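Local coordinates for Tol-Pal system protein TolB (Acinetobacter baumannii, PDB 7MX5), which probably acts as the periplasmic component of the Tol-Pal system, contributing to outer membrane invagination during cell division and to outer membrane integrity, at residues G74-K77 with G82-V85; D62-G67 with D91-Q96. All coordinates share one frame; numbering follows the deposited sequence.

Contact 1. Residues G74-K77 with G82-V85; sequences GQIK and GFEV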
ATOM      1  N   GLY A  74     -18.112  20.243  10.692  1.00 52.67           N
ATOM      2  CA  GLY A  74     -17.170  20.018  11.770  1.00 54.63           C
ATOM      3  C   GLY A  74     -16.990  21.227  12.656  1.00 66.00           C
ATOM      4  O   GLY A  74     -17.262  22.366  12.260  1.00 61.37           O
ATOM      5  N   GLN A  75     -16.518  20.961  13.872  1.00 57.88           N
ATOM      6  CA  GLN A  75     -16.238  21.987  14.868  1.00 67.25           C
ATOM      7  C   GLN A  75     -14.961  21.610  15.600  1.00 65.15           C
ATOM      8  O   GLN A  75     -14.824  20.474  16.064  1.00 69.07           O
ATOM      9  CB  GLN A  75     -17.397  22.130  15.861  1.00 66.88           C
ATOM     10  CG  GLN A  75     -17.330  23.379  16.725  1.00 66.93           C
ATOM     11  CD  GLN A  75     -18.654  24.114  16.794  1.00 75.50           C
ATOM     12  OE1 GLN A  75     -19.106  24.697  15.809  1.00 89.03           O
ATOM     13  NE2 GLN A  75     -19.279  24.097  17.965  1.00 81.53           N
ATOM     14  N   ILE A  76     -14.030  22.555  15.705  1.00 60.92           N
ATOM     15  CA  ILE A  76     -12.736  22.323  16.337  1.00 62.18           C
ATOM     16  C   ILE A  76     -12.657  23.160  17.607  1.00 64.27           C
ATOM     17  O   ILE A  76     -12.876  24.377  17.573  1.00 71.23           O
ATOM     18  CB  ILE A  76     -11.575  22.648  15.383  1.00 66.02           C
ATOM     19  CG1 ILE A  76     -11.305  21.459  14.460  1.00 59.45           C
ATOM     20  CG2 ILE A  76     -10.314  23.001  16.163  1.00 59.15           C
ATOM     21  CD1 ILE A  76     -10.444  21.793  13.267  1.00 53.32           C
ATOM     22  N   LYS A  77     -12.347  22.503  18.724  1.00 63.98           N
ATOM     23  CA  LYS A  77     -12.176  23.161  20.012  1.00 70.25           C
ATOM     24  C   LYS A  77     -10.848  22.724  20.611  1.00 65.89           C
ATOM     25  O   LYS A  77     -10.573  21.525  20.708  1.00 66.56           O
ATOM     26  CB  LYS A  77     -13.328  22.829  20.966  1.00 76.67           C
ATOM     27  CG  LYS A  77     -14.648  23.492  20.604  1.00 83.90           C
ATOM     28  CD  LYS A  77     -14.786  24.852  21.271  1.00 85.92           C
ATOM     29  CE  LYS A  77     -16.194  25.404  21.116  1.00 76.66           C
ATOM     30  NZ  LYS A  77     -16.396  26.651  21.904  1.00 75.95           N
ATOM     31  N   GLY A  82      -4.231  18.923  22.983  1.00 78.02           N
ATOM     32  CA  GLY A  82      -4.240  19.493  21.652  1.00 75.26           C
ATOM     33  C   GLY A  82      -5.564  20.124  21.283  1.00 69.63           C
ATOM     34  O   GLY A  82      -5.852  21.254  21.685  1.00 69.51           O
ATOM     35  N   PHE A  83      -6.383  19.405  20.519  1.00 64.52           N
ATOM     36  CA  PHE A  83      -7.669  19.935  20.096  1.00 55.21           C
ATOM     37  C   PHE A  83      -8.644  18.789  19.873  1.00 51.92           C
ATOM     38  O   PHE A  83      -8.251  17.635  19.683  1.00 47.45           O
ATOM     39  CB  PHE A  83      -7.540  20.784  18.824  1.00 58.54           C
ATOM     40  CG  PHE A  83      -7.192  19.994  17.595  1.00 57.78           C
ATOM     41  CD1 PHE A  83      -5.875  19.673  17.310  1.00 54.96           C
ATOM     42  CD2 PHE A  83      -8.181  19.581  16.714  1.00 60.30           C
ATOM     43  CE1 PHE A  83      -5.551  18.954  16.177  1.00 53.81           C
ATOM     44  CE2 PHE A  83      -7.864  18.858  15.581  1.00 61.04           C
ATOM     45  CZ  PHE A  83      -6.547  18.544  15.312  1.00 57.99           C
ATOM     46  N   GLU A  84      -9.927  19.132  19.903  1.00 62.36           N
ATOM     47  CA  GLU A  84     -11.012  18.205  19.628  1.00 46.34           C
ATOM     48  C   GLU A  84     -11.632  18.543  18.281  1.00 54.66           C
ATOM     49  O   GLU A  84     -11.714  19.717  17.904  1.00 53.91           O
ATOM     50  CB  GLU A  84     -12.084  18.273  20.719  1.00 48.68           C
ATOM     51  CG  GLU A  84     -12.087  17.101  21.676  1.00 53.64           C
ATOM     52  CD  GLU A  84     -12.993  17.331  22.870  1.00 62.08           C
ATOM     53  OE1 GLU A  84     -13.979  18.086  22.732  1.00 63.05           O
ATOM     54  OE2 GLU A  84     -12.718  16.757  23.945  1.00 62.27           O
ATOM     55  N   VAL A  85     -12.066  17.517  17.555  1.00 53.82           N
ATOM     56  CA  VAL A  85     -12.799  17.700  16.310  1.00 46.08           C
ATOM     57  C   VAL A  85     -14.129  16.971  16.434  1.00 42.19           C
ATOM     58  O   VAL A  85     -14.164  15.752  16.646  1.00 46.11           O
ATOM     59  CB  VAL A  85     -12.002  17.214  15.085  1.00 46.76           C
ATOM     60  CG1 VAL A  85     -11.421  15.824  15.312  1.00 42.43           C
ATOM     61  CG2 VAL A  85     -12.880  17.239  13.840  1.00 40.85           C
TER

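Contact 2. Residues D62-G67 with D91-Q96; sequences DWQAAG and DVQKQQ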
ATOM      1  N   ASP A  62     -31.535  22.646   0.001  1.00 86.01           N
ATOM      2  CA  ASP A  62     -30.585  23.403  -0.805  1.00 84.77           C
ATOM      3  C   ASP A  62     -29.433  22.553  -1.319  1.00 80.16           C
ATOM      4  O   ASP A  62     -28.863  22.870  -2.370  1.00 77.31           O
ATOM      5  CB  ASP A  62     -30.034  24.578   0.005  1.00 90.93           C
ATOM      6  CG  ASP A  62     -31.113  25.298   0.789  1.00 95.32           C
ATOM      7  OD1 ASP A  62     -32.204  25.526   0.227  1.00 97.14           O
ATOM      8  OD2 ASP A  62     -30.871  25.631   1.968  1.00 96.62           O
ATOM      9  N   TRP A  63     -29.070  21.487  -0.606  1.00 78.63           N
ATOM     10  CA  TRP A  63     -28.005  20.615  -1.083  1.00 75.73           C
ATOM     11  C   TRP A  63     -28.476  19.699  -2.201  1.00 74.26           C
ATOM     12  O   TRP A  63     -27.686  19.357  -3.088  1.00 72.86           O
ATOM     13  CB  TRP A  63     -27.432  19.799   0.073  1.00 68.71           C
ATOM     14  CG  TRP A  63     -26.852  20.659   1.141  1.00 71.43           C
ATOM     15  CD1 TRP A  63     -27.423  20.980   2.337  1.00 65.14           C
ATOM     16  CD2 TRP A  63     -25.592  21.338   1.101  1.00 68.75           C
ATOM     17  NE1 TRP A  63     -26.589  21.806   3.051  1.00 65.01           N
ATOM     18  CE2 TRP A  63     -25.458  22.040   2.315  1.00 68.89           C
ATOM     19  CE3 TRP A  63     -24.560  21.411   0.160  1.00 63.12           C
ATOM     20  CZ2 TRP A  63     -24.335  22.809   2.610  1.00 63.98           C
ATOM     21  CZ3 TRP A  63     -23.446  22.175   0.457  1.00 65.77           C
ATOM     22  CH2 TRP A  63     -23.342  22.864   1.672  1.00 70.91           C
ATOM     23  N   GLN A  64     -29.747  19.292  -2.184  1.00 69.93           N
ATOM     24  CA  GLN A  64     -30.284  18.584  -3.339  1.00 75.87           C
ATOM     25  C   GLN A  64     -30.294  19.488  -4.560  1.00 76.40           C
ATOM     26  O   GLN A  64     -29.967  19.049  -5.669  1.00 69.30           O
ATOM     27  CB  GLN A  64     -31.692  18.058  -3.048  1.00 79.72           C
ATOM     28  CG  GLN A  64     -32.187  17.056  -4.092  1.00 76.56           C
ATOM     29  CD  GLN A  64     -32.914  17.681  -5.282  1.00 87.46           C
ATOM     30  OE1 GLN A  64     -32.716  18.843  -5.628  1.00 87.55           O
ATOM     31  NE2 GLN A  64     -33.715  16.872  -5.954  1.00 83.96           N
ATOM     32  N   ALA A  65     -30.678  20.754  -4.375  1.00 72.65           N
ATOM     33  CA  ALA A  65     -30.803  21.677  -5.499  1.00 78.90           C
ATOM     34  C   ALA A  65     -29.503  21.774  -6.285  1.00 87.22           C
ATOM     35  O   ALA A  65     -29.518  21.866  -7.518  1.00 84.04           O
ATOM     36  CB  ALA A  65     -31.234  23.055  -5.000  1.00 88.04           C
ATOM     37  N   ALA A  66     -28.368  21.745  -5.591  1.00 79.57           N
ATOM     38  CA  ALA A  66     -27.063  21.761  -6.231  1.00 80.60           C
ATOM     39  C   ALA A  66     -26.568  20.366  -6.588  1.00 70.47           C
ATOM     40  O   ALA A  66     -25.397  20.213  -6.953  1.00 70.21           O
ATOM     41  CB  ALA A  66     -26.044  22.459  -5.330  1.00 85.33           C
ATOM     42  N   GLY A  67     -27.425  19.353  -6.493  1.00 70.82           N
ATOM     43  CA  GLY A  67     -27.016  17.997  -6.805  1.00 71.10           C
ATOM     44  C   GLY A  67     -25.972  17.431  -5.871  1.00 69.79           C
ATOM     45  O   GLY A  67     -25.137  16.628  -6.301  1.00 65.55           O
ATOM     46  N   ASP A  91     -26.329  12.430   5.139  1.00 42.74           N
ATOM     47  CA  ASP A  91     -26.950  11.925   3.922  1.00 41.76           C
ATOM     48  C   ASP A  91     -28.131  12.823   3.574  1.00 44.01           C
ATOM     49  O   ASP A  91     -29.076  12.945   4.361  1.00 50.21           O
ATOM     50  CB  ASP A  91     -27.398  10.476   4.120  1.00 49.98           C
ATOM     51  CG  ASP A  91     -27.843   9.811   2.826  1.00 41.69           C
ATOM     52  OD1 ASP A  91     -28.703  10.373   2.115  1.00 41.81           O
ATOM     53  OD2 ASP A  91     -27.334   8.712   2.523  1.00 43.31           O
ATOM     54  N   VAL A  92     -28.079  13.453   2.400  1.00 40.24           N
ATOM     55  CA  VAL A  92     -29.093  14.443   2.049  1.00 52.48           C
ATOM     56  C   VAL A  92     -30.380  13.770   1.585  1.00 45.86           C
ATOM     57  O   VAL A  92     -31.479  14.171   1.986  1.00 48.36           O
ATOM     58  CB  VAL A  92     -28.538  15.411   0.987  1.00 59.89           C
ATOM     59  CG1 VAL A  92     -29.666  16.021   0.166  1.00 48.69           C
ATOM     60  CG2 VAL A  92     -27.707  16.497   1.651  1.00 59.41           C
ATOM     61  N   GLN A  93     -30.271  12.742   0.740  1.00 50.48           N
ATOM     62  CA  GLN A  93     -31.465  12.065   0.241  1.00 50.59           C
ATOM     63  C   GLN A  93     -32.230  11.396   1.377  1.00 49.32           C
ATOM     64  O   GLN A  93     -33.450  11.556   1.499  1.00 59.86           O
ATOM     65  CB  GLN A  93     -31.082  11.043  -0.830  1.00 58.43           C
ATOM     66  CG  GLN A  93     -30.384  11.647  -2.038  1.00 74.44           C
ATOM     67  CD  GLN A  93     -31.326  12.446  -2.918  1.00 81.02           C
ATOM     68  OE1 GLN A  93     -32.542  12.257  -2.878  1.00 82.26           O
ATOM     69  NE2 GLN A  93     -30.767  13.349  -3.715  1.00 68.25           N
ATOM     70  N   LYS A  94     -31.526  10.647   2.223  1.00 46.80           N
ATOM     71  CA  LYS A  94     -32.149  10.017   3.379  1.00 56.49           C
ATOM     72  C   LYS A  94     -32.441  11.003   4.502  1.00 55.06           C
ATOM     73  O   LYS A  94     -33.198  10.662   5.418  1.00 53.63           O
ATOM     74  CB  LYS A  94     -31.261   8.885   3.900  1.00 47.75           C
ATOM     75  CG  LYS A  94     -30.835   7.896   2.825  1.00 48.86           C
ATOM     76  CD  LYS A  94     -30.491   6.541   3.418  1.00 62.54           C
ATOM     77  CE  LYS A  94     -30.480   5.457   2.351  1.00 63.00           C
ATOM     78  NZ  LYS A  94     -29.962   4.162   2.876  1.00 64.00           N
ATOM     79  N   GLN A  95     -31.865  12.206   4.448  1.00 53.61           N
ATOM     80  CA  GLN A  95     -32.094  13.255   5.444  1.00 48.19           C
ATOM     81  C   GLN A  95     -31.752  12.767   6.851  1.00 48.37           C
ATOM     82  O   GLN A  95     -32.526  12.925   7.797  1.00 54.62           O
ATOM     83  CB  GLN A  95     -33.532  13.776   5.373  1.00 52.54           C
ATOM     84  CG  GLN A  95     -33.749  14.844   4.312  1.00 60.45           C
ATOM     85  CD  GLN A  95     -35.009  15.654   4.546  1.00 66.14           C
ATOM     86  OE1 GLN A  95     -34.952  16.790   5.019  1.00 67.83           O
ATOM     87  NE2 GLN A  95     -36.156  15.075   4.212  1.00 64.08           N
ATOM     88  N   GLN A  96     -30.570  12.169   6.983  1.00 48.76           N
ATOM     89  CA  GLN A  96     -30.110  11.660   8.266  1.00 57.97           C
ATOM     90  C   GLN A  96     -28.591  11.726   8.310  1.00 51.52           C
ATOM     91  O   GLN A  96     -27.924  11.842   7.279  1.00 42.04           O
ATOM     92  CB  GLN A  96     -30.589  10.224   8.507  1.00 50.08           C
ATOM     93  CG  GLN A  96     -29.959   9.200   7.578  1.00 47.89           C
ATOM     94  CD  GLN A  96     -30.636   7.848   7.659  1.00 43.54           C
ATOM     95  OE1 GLN A  96     -31.792   7.696   7.266  1.00 63.74           O
ATOM     96  NE2 GLN A  96     -29.917   6.855   8.169  1.00 54.86           N
TER

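Contact 1. Residues G74-K77 with G82-V85
Lys77 and Glu84 face each other as an antiparallel hydrogen-bonded pair, each giving its backbone N-H to the other's carbonyl. The bond from Glu84 N to Lys77 O spans 2.6 Å and is nearly straight, 171° at the hydrogen. Its partner, from Lys77 N to Glu84 O, is longer at 3.0 Å. The adjoining pair, Ile76 with Val85, is non-hydrogen-bonded, and weaker CA-H...O contacts join in: Ile76 CA lies 3.2 Å from Glu84 O, which therefore receives two donors from the facing strand. The side chains of this pair share one face, with Ile76 CG1 lying 4.3 Å from Val85 CB. Ile76 also reaches Phe83: its CG2, held anti to the backbone N while CG1 stands beside it (chi1 -83°), comes obliquely to the ring at CD2, 4.1 Å away. Lys77 and Glu84 direct their side chains to the other face. Asn26 touches both Ile76 and Phe83, while the amide of Gln75 is bound through OE1 by Asn23. The two strands, 70-78 and 83-91, form a beta hairpin, and strand 96-105 continues the sheet beyond the latter, with backbone hydrogen bonds between Phe83 and Val105 and between Val85 and Leu103.

Contact 2. Residues D62-G67 with D91-Q96
Val92 packs its two methyls against successive residues of helix 60-65, but the residue before it sets the shape of the turn. Asp91 ends strand 83-91 and reaches forward with its carboxylate: OD1 accepts the backbone N-H of Lys94 at 2.8 Å, in a nearly straight bond (168°) that arrives from above the carboxylate plane. This Asx motif ties down the start of the turn from which Val92 projects toward the helix. With CG1 anti to the backbone N (chi1 155°), the valine splits its branches between two neighbours. CG2 presses on Trp63 CB at 3.7 Å, near the root of the indole, and meets the ring system obliquely; CG1 sits 4.0 Å from Gln64 N, beside the helix backbone. The indole itself runs on from there to Val71, Ile58 and Pro50. Val92 also touches Val71 and Ala60, so valine and indole share a neighbour in strand 70-78. Gln93 follows at the exposed margin. Bent at chi2, its chain swings NE2 to within 4.0 Å of Gln64 CG, and the two amide planes stand 47° apart, a loose oblique crossing. Further on, Gln95, with positive phi, and Gln96 both face Asp91, which exchanges backbone bonds with Gln96. On the other side, Gly67, also at positive phi, is the C-prime residue of a Schellman motif. The pairing thus sets the last turn of a helix that ends in a Schellman motif against the hairpin connection between strands 83-91 and 96-105, which carries a G1 bulge, within the TolB amino-terminal domain.

Overall arrangement
Both contacts belong to the TolB amino-terminal domain and rest on the same mixed sheet, whose strands run in the order 43-45, 16-19, 70-78, 83-91, 96-105. The centres of contact 1 and contact 2 lie about 25 Å apart. The nearest atoms of contact 1 and contact 2 are about 11 Å apart, so the two do not touch. Along the chain, contact 1 is nested inside contact 2: helix 60-65 leads into strand 70-78, the chain reverses just beyond the paired residues of contact 1, and strand 83-91 returns it to the turn of contact 2. The two contacts thus mark opposite ends of one long hairpin, in a domain distinct from the beta-propeller repeats.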